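Local coordinates for protein superoxide dismutase (Methanothermobacter thermautotrophicus, PDB 1MA1) that converts superoxide radicals to hydrogen peroxide and oxygen, using one iron ion in each subunit of a homotetramer, at residues P12-P17 against F83-M88; Y18-P23 against M88-E93; I125-S130 against I146-K151. One frame throughout, in Å; residues are numbered along the deposited sequence.

Interaction 1. Residues P12-P17 against F83-M88; sequences PELPYP and FFWGNM
Leu-14 and Trp-85 bring the two backbones closest, with their CA atoms 6.6 Å apart. Residues 12-17 form an irregular, proline-rich loop ahead of helix 27-57. It runs past the end of helix 64-86, where Asn-87 leaves the helical conformation. Both segments belong to the alpha-hairpin domain of the iron/manganese superoxide dismutases. The one hydrogen bond across the contact is given by Tyr-16 OH to Trp-85 O, at 3.0 Å. The hydroxyl lies in the carbonyl plane, on a lone pair, with a C=O...O angle of 118°. Met-88 O lies at the edge of the Tyr-16 ring, while Met-88 CB is 3.7 Å from Tyr-16 OH. Tyr-16 CG lies between the backbone N and the carbonyl carbon (chi1 44°), and Pro-15 CD sits over the centre of one ring face. A phenylalanine here would probably leave Trp-85 O without this donor and the ring less firmly fixed. Trp-85 lies beside the iron site: its side chain is about 6 Å from the metal at nearest atoms and meets His-33, an iron ligand, edge-to-face. Leu-14 CD1 makes a CH-pi contact over the five-membered ring of Trp-85, 3.9 Å from the centroid and 8° off the normal.

Interaction 2. Residues Y18-P23 against M88-E93; sequences YDALEP and MGPADE
One water molecule joins Ala-20, Glu-22 and Ala-91 across this contact. It donates to Ala-20 O and Glu-22 O and accepts from Ala-91 N, the last at 2.8 Å. Three backbone groups that do not bond one another directly are thereby tied together. Ala-20 O has a second neighbour, Pro-90 CA, in a CA-H...O contact of 3.4 Å. Nearby, Ala-20 CB meets Pro-90 CG at 4.2 Å. Residues 19-22 make a type I beta turn, closed by a weak bond. Leu-21 faces the other segment with both of its methyl groups. Leu-21 CD1 lies 4.2 Å from Met-88 SD, and the two side chains cross at about a right angle. Leu-21 CD2 lies against the Gly-89 peptide, 3.4 Å from Gly-89 O. The leucine holds CG beside its backbone N (chi1 -56°), which sends its methyls to that partner segment. Both segments are loops of the iron/manganese superoxide dismutase fold. Residues 18-23 lead into helix 27-57, where Leu-21 touches Leu-30 and Tyr-18 OH bonds to His-34 and Gln-35. Residues 88-93 follow helix 64-86 and run on toward helix 100-110, with Gly-89 bonded through its backbone to Ile-191.

Interaction 3. Residues I125-S130 against I146-K151; sequences ISAEGS and IMQVEK
Ser-126 and Gln-148 meet at one end of this contact, Ser-130 and Lys-151 at the other. It lies in the C-terminal domain of the iron/manganese superoxide dismutase fold, where a three-stranded antiparallel sheet packs among helices. Residues 125-130 link helix 113-125 to the central strand 131-138. Residues 146-151 carry the end of strand 143-150, an outer strand of the sheet within this chain.

The Gln-148 side chain reaches across in extended form, CG anti to the backbone N (chi1 -174°). Its NE2 gives a weak hydrogen bond to Ser-126 OG at 3.1 Å, with an N-H...O angle of 122°. The stronger partner of NE2 is Ala-123 O on helix 113-125. Ser-126 OG is in turn bonded to Gln-122 O. Gln-148 CD packs on Ala-127 CA at 3.7 Å. The carbonyls of Ile-125, at the helix end, and of Ala-127 and Gly-129 in the loop are bonded to the guanidinium group of Arg-181.

Glu-128 OE1 lies 3.8 Å from Glu-150 OE2, with the carboxylate planes 41° apart. Lysines of neighbouring subunits probably offset this like-charge approach. Both glutamates form salt bridges with Lys-151 of the third subunit. Lys-65 and Lys-69 of the second subunit form salt bridges with Glu-128 and Glu-150 respectively. Both acids thus take part in the tetramer interfaces. Ser-130 OG is hydrogen-bonded to Ser-130 OG of the third subunit.

Lys-151 N gives a backbone hydrogen bond to Ser-130 O, at 2.9 Å. Lys-151 O is bonded to Trp-169 NE1. The oxygen that accepts from Lys-151 N has a second neighbour: Glu-150 CA makes a CA-H...O contact to Ser-130 O at 3.5 Å.

Overall arrangement
Interactions 1 and 2 are neighbours, with centres about 10 Å apart. They share Met-88, and Tyr-16 of the first packs on Leu-21 of the second. Their segments alternate along the chain, so the loop before helix 27-57 is joined twice to the end of helix 64-86. Interaction 3 comes later, in the C-terminal domain, at the link into the sheet and its outer strand 143-150. Its centre is about 21 Å from that of interaction 1 and about 24 Å from that of interaction 2. Interactions 1 and 3 lie on opposite sides of the chain's centre, in the two domains that share the iron: His-33 and His-81 come from the alpha-hairpin domain, Asp-167 and His-171 from the C-terminal one.

Interaction 1. Residues P12-P17 against F83-M88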
loop_
_atom_site.group_PDB
_atom_site.type_symbol
_atom_site.label_atom_id
_atom_site.label_comp_id
_atom_site.label_asym_id
_atom_site.label_seq_id
_atom_site.Cartn_x
_atom_site.Cartn_y
_atom_site.Cartn_z
ATOM N N PRO A 12 -14.767 19.470 -13.465
ATOM C CA PRO A 12 -14.551 20.058 -14.790
ATOM C C PRO A 12 -15.566 19.522 -15.778
ATOM O O PRO A 12 -15.989 18.370 -15.682
ATOM C CB PRO A 12 -13.131 19.638 -15.124
ATOM C CG PRO A 12 -13.042 18.298 -14.485
ATOM C CD PRO A 12 -13.716 18.494 -13.137
ATOM N N GLU A 13 -15.971 20.358 -16.722
ATOM C CA GLU A 13 -16.810 19.905 -17.819
ATOM C C GLU A 13 -15.994 18.937 -18.660
ATOM O O GLU A 13 -14.773 19.052 -18.737
ATOM C CB GLU A 13 -17.240 21.102 -18.654
ATOM C CG GLU A 13 -17.594 22.320 -17.816
ATOM C CD GLU A 13 -19.020 22.784 -18.036
ATOM O OE1 GLU A 13 -19.313 23.210 -19.175
ATOM O OE2 GLU A 13 -19.848 22.723 -17.085
ATOM N N LEU A 14 -16.656 17.978 -19.291
ATOM C CA LEU A 14 -16.033 17.215 -20.367
ATOM C C LEU A 14 -15.756 18.080 -21.595
ATOM O O LEU A 14 -16.501 19.009 -21.897
ATOM C CB LEU A 14 -16.925 16.039 -20.759
ATOM C CG LEU A 14 -16.634 14.655 -20.189
ATOM C CD1 LEU A 14 -16.214 14.726 -18.743
ATOM C CD2 LEU A 14 -17.864 13.814 -20.337
ATOM N N PRO A 15 -14.680 17.768 -22.330
ATOM C CA PRO A 15 -14.320 18.405 -23.599
ATOM C C PRO A 15 -15.308 18.117 -24.739
ATOM O O PRO A 15 -15.098 18.538 -25.879
ATOM C CB PRO A 15 -12.933 17.817 -23.900
ATOM C CG PRO A 15 -12.429 17.366 -22.543
ATOM C CD PRO A 15 -13.669 16.767 -21.953
ATOM N N TYR A 16 -16.367 17.379 -24.441
ATOM C CA TYR A 16 -17.201 16.771 -25.474
ATOM C C TYR A 16 -18.443 16.155 -24.846
ATOM O O TYR A 16 -18.470 15.889 -23.646
ATOM C CB TYR A 16 -16.418 15.688 -26.252
ATOM C CG TYR A 16 -15.592 14.754 -25.386
ATOM C CD1 TYR A 16 -16.187 13.963 -24.402
ATOM C CD2 TYR A 16 -14.212 14.710 -25.515
ATOM C CE1 TYR A 16 -15.410 13.158 -23.561
ATOM C CE2 TYR A 16 -13.430 13.920 -24.688
ATOM C CZ TYR A 16 -14.025 13.152 -23.713
ATOM O OH TYR A 16 -13.232 12.410 -22.870
ATOM N N PRO A 17 -19.498 15.936 -25.650
ATOM C CA PRO A 17 -20.753 15.380 -25.135
ATOM C C PRO A 17 -20.628 13.934 -24.681
ATOM O O PRO A 17 -19.760 13.203 -25.160
ATOM C CB PRO A 17 -21.718 15.542 -26.309
ATOM C CG PRO A 17 -20.843 15.479 -27.489
ATOM C CD PRO A 17 -19.624 16.285 -27.074
ATOM N N PHE A 83 -6.915 14.553 -16.352
ATOM C CA PHE A 83 -6.087 14.236 -17.513
ATOM C C PHE A 83 -6.700 13.144 -18.380
ATOM O O PHE A 83 -6.469 13.107 -19.586
ATOM C CB PHE A 83 -4.674 13.801 -17.080
ATOM C CG PHE A 83 -3.785 14.936 -16.643
ATOM C CD1 PHE A 83 -4.010 15.604 -15.441
ATOM C CD2 PHE A 83 -2.726 15.352 -17.440
ATOM C CE1 PHE A 83 -3.197 16.660 -15.046
ATOM C CE2 PHE A 83 -1.909 16.415 -17.046
ATOM C CZ PHE A 83 -2.148 17.068 -15.849
ATOM N N PHE A 84 -7.466 12.251 -17.755
ATOM C CA PHE A 84 -8.080 11.127 -18.458
ATOM C C PHE A 84 -9.056 11.648 -19.505
ATOM O O PHE A 84 -8.940 11.319 -20.680
ATOM C CB PHE A 84 -8.812 10.223 -17.461
ATOM C CG PHE A 84 -9.437 9.001 -18.084
ATOM C CD1 PHE A 84 -8.681 8.142 -18.872
ATOM C CD2 PHE A 84 -10.771 8.692 -17.858
ATOM C CE1 PHE A 84 -9.252 6.986 -19.426
ATOM C CE2 PHE A 84 -11.351 7.543 -18.396
ATOM C CZ PHE A 84 -10.588 6.686 -19.185
ATOM N N TRP A 85 -10.013 12.469 -19.080
ATOM C CA TRP A 85 -10.984 13.050 -20.003
ATOM C C TRP A 85 -10.239 13.768 -21.119
ATOM O O TRP A 85 -10.633 13.734 -22.289
ATOM C CB TRP A 85 -11.885 14.046 -19.275
ATOM C CG TRP A 85 -12.559 13.513 -18.058
ATOM C CD1 TRP A 85 -12.718 14.160 -16.875
ATOM C CD2 TRP A 85 -13.178 12.235 -17.904
ATOM N NE1 TRP A 85 -13.398 13.365 -15.979
ATOM C CE2 TRP A 85 -13.693 12.176 -16.586
ATOM C CE3 TRP A 85 -13.353 11.133 -18.746
ATOM C CZ2 TRP A 85 -14.364 11.065 -16.098
ATOM C CZ3 TRP A 85 -14.027 10.022 -18.258
ATOM C CH2 TRP A 85 -14.522 9.995 -16.946
ATOM N N GLY A 86 -9.146 14.407 -20.746
ATOM C CA GLY A 86 -8.459 15.274 -21.675
ATOM C C GLY A 86 -7.702 14.532 -22.765
ATOM O O GLY A 86 -7.516 15.087 -23.860
ATOM N N ASN A 87 -7.248 13.306 -22.488
ATOM C CA ASN A 87 -6.558 12.553 -23.517
ATOM C C ASN A 87 -7.435 11.468 -24.127
ATOM O O ASN A 87 -6.947 10.429 -24.587
ATOM C CB ASN A 87 -5.195 12.000 -23.007
ATOM C CG ASN A 87 -5.302 11.022 -21.812
ATOM O OD1 ASN A 87 -4.512 11.127 -20.861
ATOM N ND2 ASN A 87 -6.229 10.056 -21.875
ATOM N N MET A 88 -8.745 11.739 -24.151
ATOM C CA MET A 88 -9.662 11.047 -25.060
ATOM C C MET A 88 -10.441 12.026 -25.934
ATOM O O MET A 88 -10.537 13.210 -25.625
ATOM C CB MET A 88 -10.658 10.177 -24.280
ATOM C CG MET A 88 -10.026 9.086 -23.427
ATOM S SD MET A 88 -11.246 7.965 -22.657
ATOM C CE MET A 88 -11.797 8.939 -21.297
#

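Interaction 2. Residues Y18-P23 against M88-E93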
loop_
_atom_site.group_PDB
_atom_site.type_symbol
_atom_site.label_atom_id
_atom_site.label_comp_id
_atom_site.label_asym_id
_atom_site.label_seq_id
_atom_site.Cartn_x
_atom_site.Cartn_y
_atom_site.Cartn_z
ATOM N N TYR A 18 -21.511 13.530 -23.769
ATOM C CA TYR A 18 -21.415 12.240 -23.106
ATOM C C TYR A 18 -21.503 11.059 -24.066
ATOM O O TYR A 18 -21.228 9.922 -23.688
ATOM C CB TYR A 18 -22.507 12.114 -22.025
ATOM C CG TYR A 18 -22.220 12.908 -20.762
ATOM C CD1 TYR A 18 -21.060 12.690 -20.020
ATOM C CD2 TYR A 18 -23.085 13.912 -20.335
ATOM C CE1 TYR A 18 -20.762 13.463 -18.882
ATOM C CE2 TYR A 18 -22.800 14.691 -19.201
ATOM C CZ TYR A 18 -21.629 14.465 -18.479
ATOM O OH TYR A 18 -21.312 15.259 -17.393
ATOM N N ASP A 19 -21.883 11.309 -25.308
ATOM C CA ASP A 19 -21.968 10.216 -26.261
ATOM C C ASP A 19 -20.860 10.364 -27.288
ATOM O O ASP A 19 -20.854 9.679 -28.308
ATOM C CB ASP A 19 -23.339 10.203 -26.940
ATOM C CG ASP A 19 -23.548 11.384 -27.903
ATOM O OD1 ASP A 19 -22.825 12.415 -27.801
ATOM O OD2 ASP A 19 -24.464 11.275 -28.765
ATOM N N ALA A 20 -19.911 11.256 -27.010
ATOM C CA ALA A 20 -18.849 11.539 -27.969
ATOM C C ALA A 20 -17.915 10.335 -28.199
ATOM O O ALA A 20 -17.170 10.299 -29.180
ATOM C CB ALA A 20 -18.036 12.780 -27.520
ATOM N N LEU A 21 -17.957 9.357 -27.299
ATOM C CA LEU A 21 -16.917 8.343 -27.249
ATOM C C LEU A 21 -17.468 6.964 -27.592
ATOM O O LEU A 21 -16.744 5.967 -27.544
ATOM C CB LEU A 21 -16.289 8.304 -25.857
ATOM C CG LEU A 21 -15.693 9.592 -25.303
ATOM C CD1 LEU A 21 -14.979 9.262 -23.994
ATOM C CD2 LEU A 21 -14.736 10.215 -26.320
ATOM N N GLU A 22 -18.753 6.913 -27.935
ATOM C CA GLU A 22 -19.375 5.680 -28.409
ATOM C C GLU A 22 -18.771 5.279 -29.735
ATOM O O GLU A 22 -18.352 6.137 -30.509
ATOM C CB GLU A 22 -20.878 5.872 -28.601
ATOM C CG GLU A 22 -21.587 6.398 -27.377
ATOM C CD GLU A 22 -23.103 6.318 -27.486
ATOM O OE1 GLU A 22 -23.661 6.745 -28.520
ATOM O OE2 GLU A 22 -23.734 5.835 -26.525
ATOM N N PRO A 23 -18.748 3.972 -30.038
ATOM C CA PRO A 23 -19.333 2.876 -29.264
ATOM C C PRO A 23 -18.367 2.336 -28.211
ATOM O O PRO A 23 -18.646 1.327 -27.558
ATOM C CB PRO A 23 -19.629 1.843 -30.333
ATOM C CG PRO A 23 -18.417 1.975 -31.215
ATOM C CD PRO A 23 -18.286 3.484 -31.350
ATOM N N MET A 88 -8.745 11.739 -24.151
ATOM C CA MET A 88 -9.662 11.047 -25.060
ATOM C C MET A 88 -10.441 12.026 -25.934
ATOM O O MET A 88 -10.537 13.210 -25.625
ATOM C CB MET A 88 -10.658 10.177 -24.280
ATOM C CG MET A 88 -10.026 9.086 -23.427
ATOM S SD MET A 88 -11.246 7.965 -22.657
ATOM C CE MET A 88 -11.797 8.939 -21.297
ATOM N N GLY A 89 -10.994 11.519 -27.028
ATOM C CA GLY A 89 -11.965 12.263 -27.791
ATOM C C GLY A 89 -12.682 11.374 -28.796
ATOM O O GLY A 89 -12.443 10.168 -28.847
ATOM N N PRO A 90 -13.580 11.947 -29.615
ATOM C CA PRO A 90 -14.314 11.234 -30.665
ATOM C C PRO A 90 -13.396 10.353 -31.523
ATOM O O PRO A 90 -12.312 10.775 -31.934
ATOM C CB PRO A 90 -14.923 12.373 -31.481
ATOM C CG PRO A 90 -15.136 13.423 -30.490
ATOM C CD PRO A 90 -13.863 13.390 -29.686
ATOM N N ALA A 91 -13.844 9.135 -31.806
ATOM C CA ALA A 91 -13.001 8.160 -32.498
ATOM C C ALA A 91 -12.561 8.639 -33.885
ATOM O O ALA A 91 -11.465 8.324 -34.353
ATOM C CB ALA A 91 -13.733 6.841 -32.616
ATOM N N ASP A 92 -13.418 9.411 -34.534
ATOM C CA ASP A 92 -13.164 9.857 -35.890
ATOM C C ASP A 92 -12.269 11.087 -35.914
ATOM O O ASP A 92 -11.939 11.594 -36.979
ATOM C CB ASP A 92 -14.487 10.166 -36.575
ATOM C CG ASP A 92 -15.361 11.078 -35.740
ATOM O OD1 ASP A 92 -15.273 12.316 -35.898
ATOM O OD2 ASP A 92 -16.127 10.547 -34.897
ATOM N N GLU A 93 -11.872 11.563 -34.740
ATOM C CA GLU A 93 -10.892 12.632 -34.669
ATOM C C GLU A 93 -9.640 12.148 -33.964
ATOM O O GLU A 93 -8.631 12.838 -33.943
ATOM C CB GLU A 93 -11.481 13.833 -33.937
ATOM C CG GLU A 93 -12.528 14.600 -34.734
ATOM C CD GLU A 93 -13.407 15.490 -33.845
ATOM O OE1 GLU A 93 -12.857 16.228 -32.997
ATOM O OE2 GLU A 93 -14.654 15.462 -33.992
HETATM O O HOH W 1 -15.926 7.833 -30.447
#

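Interaction 3. Residues I125-S130 against I146-K151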
loop_
_atom_site.group_PDB
_atom_site.type_symbol
_atom_site.label_atom_id
_atom_site.label_comp_id
_atom_site.label_asym_id
_atom_site.label_seq_id
_atom_site.Cartn_x
_atom_site.Cartn_y
_atom_site.Cartn_z
ATOM N N ILE A 125 -4.089 -3.727 -17.823
ATOM C CA ILE A 125 -4.832 -4.959 -17.603
ATOM C C ILE A 125 -4.445 -5.591 -16.283
ATOM O O ILE A 125 -5.300 -6.070 -15.526
ATOM C CB ILE A 125 -4.597 -5.961 -18.767
ATOM C CG1 ILE A 125 -5.052 -5.321 -20.089
ATOM C CG2 ILE A 125 -5.382 -7.233 -18.519
ATOM C CD1 ILE A 125 -4.957 -6.201 -21.298
ATOM N N SER A 126 -3.147 -5.594 -15.998
ATOM C CA SER A 126 -2.629 -6.404 -14.891
ATOM C C SER A 126 -2.738 -5.744 -13.521
ATOM O O SER A 126 -2.381 -6.359 -12.527
ATOM C CB SER A 126 -1.173 -6.762 -15.141
ATOM O OG SER A 126 -0.383 -5.597 -15.108
ATOM N N ALA A 127 -3.215 -4.503 -13.471
ATOM C CA ALA A 127 -3.319 -3.772 -12.211
ATOM C C ALA A 127 -4.225 -4.502 -11.234
ATOM O O ALA A 127 -5.350 -4.850 -11.572
ATOM C CB ALA A 127 -3.871 -2.369 -12.460
ATOM N N GLU A 128 -3.743 -4.716 -10.018
ATOM C CA GLU A 128 -4.503 -5.479 -9.035
ATOM C C GLU A 128 -5.545 -4.573 -8.425
ATOM O O GLU A 128 -5.233 -3.727 -7.598
ATOM C CB GLU A 128 -3.584 -6.047 -7.940
ATOM C CG GLU A 128 -2.435 -6.865 -8.507
ATOM C CD GLU A 128 -1.428 -7.313 -7.452
ATOM O OE1 GLU A 128 -1.443 -6.731 -6.340
ATOM O OE2 GLU A 128 -0.618 -8.239 -7.742
ATOM N N GLY A 129 -6.791 -4.750 -8.848
ATOM C CA GLY A 129 -7.863 -3.920 -8.330
ATOM C C GLY A 129 -7.871 -2.566 -8.999
ATOM O O GLY A 129 -7.468 -2.447 -10.162
ATOM N N SER A 130 -8.328 -1.548 -8.267
ATOM C CA SER A 130 -8.463 -0.185 -8.793
ATOM C C SER A 130 -7.105 0.390 -9.160
ATOM O O SER A 130 -6.150 0.272 -8.393
ATOM C CB SER A 130 -9.092 0.724 -7.745
ATOM O OG SER A 130 -10.192 0.105 -7.124
ATOM N N ILE A 146 6.539 4.230 -17.982
ATOM C CA ILE A 146 5.168 3.919 -17.599
ATOM C C ILE A 146 5.100 3.677 -16.086
ATOM O O ILE A 146 5.970 3.017 -15.513
ATOM C CB ILE A 146 4.665 2.669 -18.369
ATOM C CG1 ILE A 146 4.801 2.911 -19.879
ATOM C CG2 ILE A 146 3.214 2.343 -17.981
ATOM C CD1 ILE A 146 4.305 1.752 -20.744
ATOM N N MET A 147 4.086 4.214 -15.422
ATOM C CA MET A 147 3.809 3.746 -14.065
ATOM C C MET A 147 2.434 3.123 -13.900
ATOM O O MET A 147 1.475 3.510 -14.574
ATOM C CB MET A 147 4.032 4.869 -13.012
ATOM C CG MET A 147 3.830 6.299 -13.483
ATOM S SD MET A 147 4.136 7.612 -12.223
ATOM C CE MET A 147 5.773 7.673 -12.320
ATOM N N GLN A 148 2.345 2.130 -13.021
ATOM C CA GLN A 148 1.062 1.495 -12.748
ATOM C C GLN A 148 0.584 1.956 -11.394
ATOM O O GLN A 148 1.106 1.522 -10.386
ATOM C CB GLN A 148 1.202 -0.020 -12.748
ATOM C CG GLN A 148 -0.107 -0.736 -12.624
ATOM C CD GLN A 148 0.071 -2.197 -12.344
ATOM O OE1 GLN A 148 0.420 -2.589 -11.222
ATOM N NE2 GLN A 148 -0.154 -3.025 -13.366
ATOM N N VAL A 149 -0.398 2.850 -11.379
ATOM C CA VAL A 149 -0.882 3.441 -10.148
ATOM C C VAL A 149 -2.013 2.601 -9.584
ATOM O O VAL A 149 -2.988 2.350 -10.280
ATOM C CB VAL A 149 -1.432 4.825 -10.388
ATOM C CG1 VAL A 149 -1.947 5.396 -9.055
ATOM C CG2 VAL A 149 -0.353 5.697 -11.048
ATOM N N GLU A 150 -1.884 2.167 -8.331
ATOM C CA GLU A 150 -2.994 1.558 -7.621
ATOM C C GLU A 150 -3.784 2.627 -6.923
ATOM O O GLU A 150 -3.217 3.659 -6.547
ATOM C CB GLU A 150 -2.497 0.539 -6.605
ATOM C CG GLU A 150 -1.845 -0.643 -7.289
ATOM C CD GLU A 150 -1.630 -1.825 -6.370
ATOM O OE1 GLU A 150 -1.557 -1.617 -5.152
ATOM O OE2 GLU A 150 -1.512 -2.962 -6.869
ATOM N N LYS A 151 -5.088 2.401 -6.758
ATOM C CA LYS A 151 -5.993 3.475 -6.380
ATOM C C LYS A 151 -5.729 4.765 -7.179
ATOM O O LYS A 151 -5.731 4.738 -8.404
ATOM C CB LYS A 151 -5.856 3.735 -4.882
ATOM C CG LYS A 151 -6.428 2.617 -4.061
ATOM C CD LYS A 151 -5.828 2.558 -2.679
ATOM C CE LYS A 151 -6.215 3.733 -1.817
ATOM N NZ LYS A 151 -5.634 3.603 -0.446
#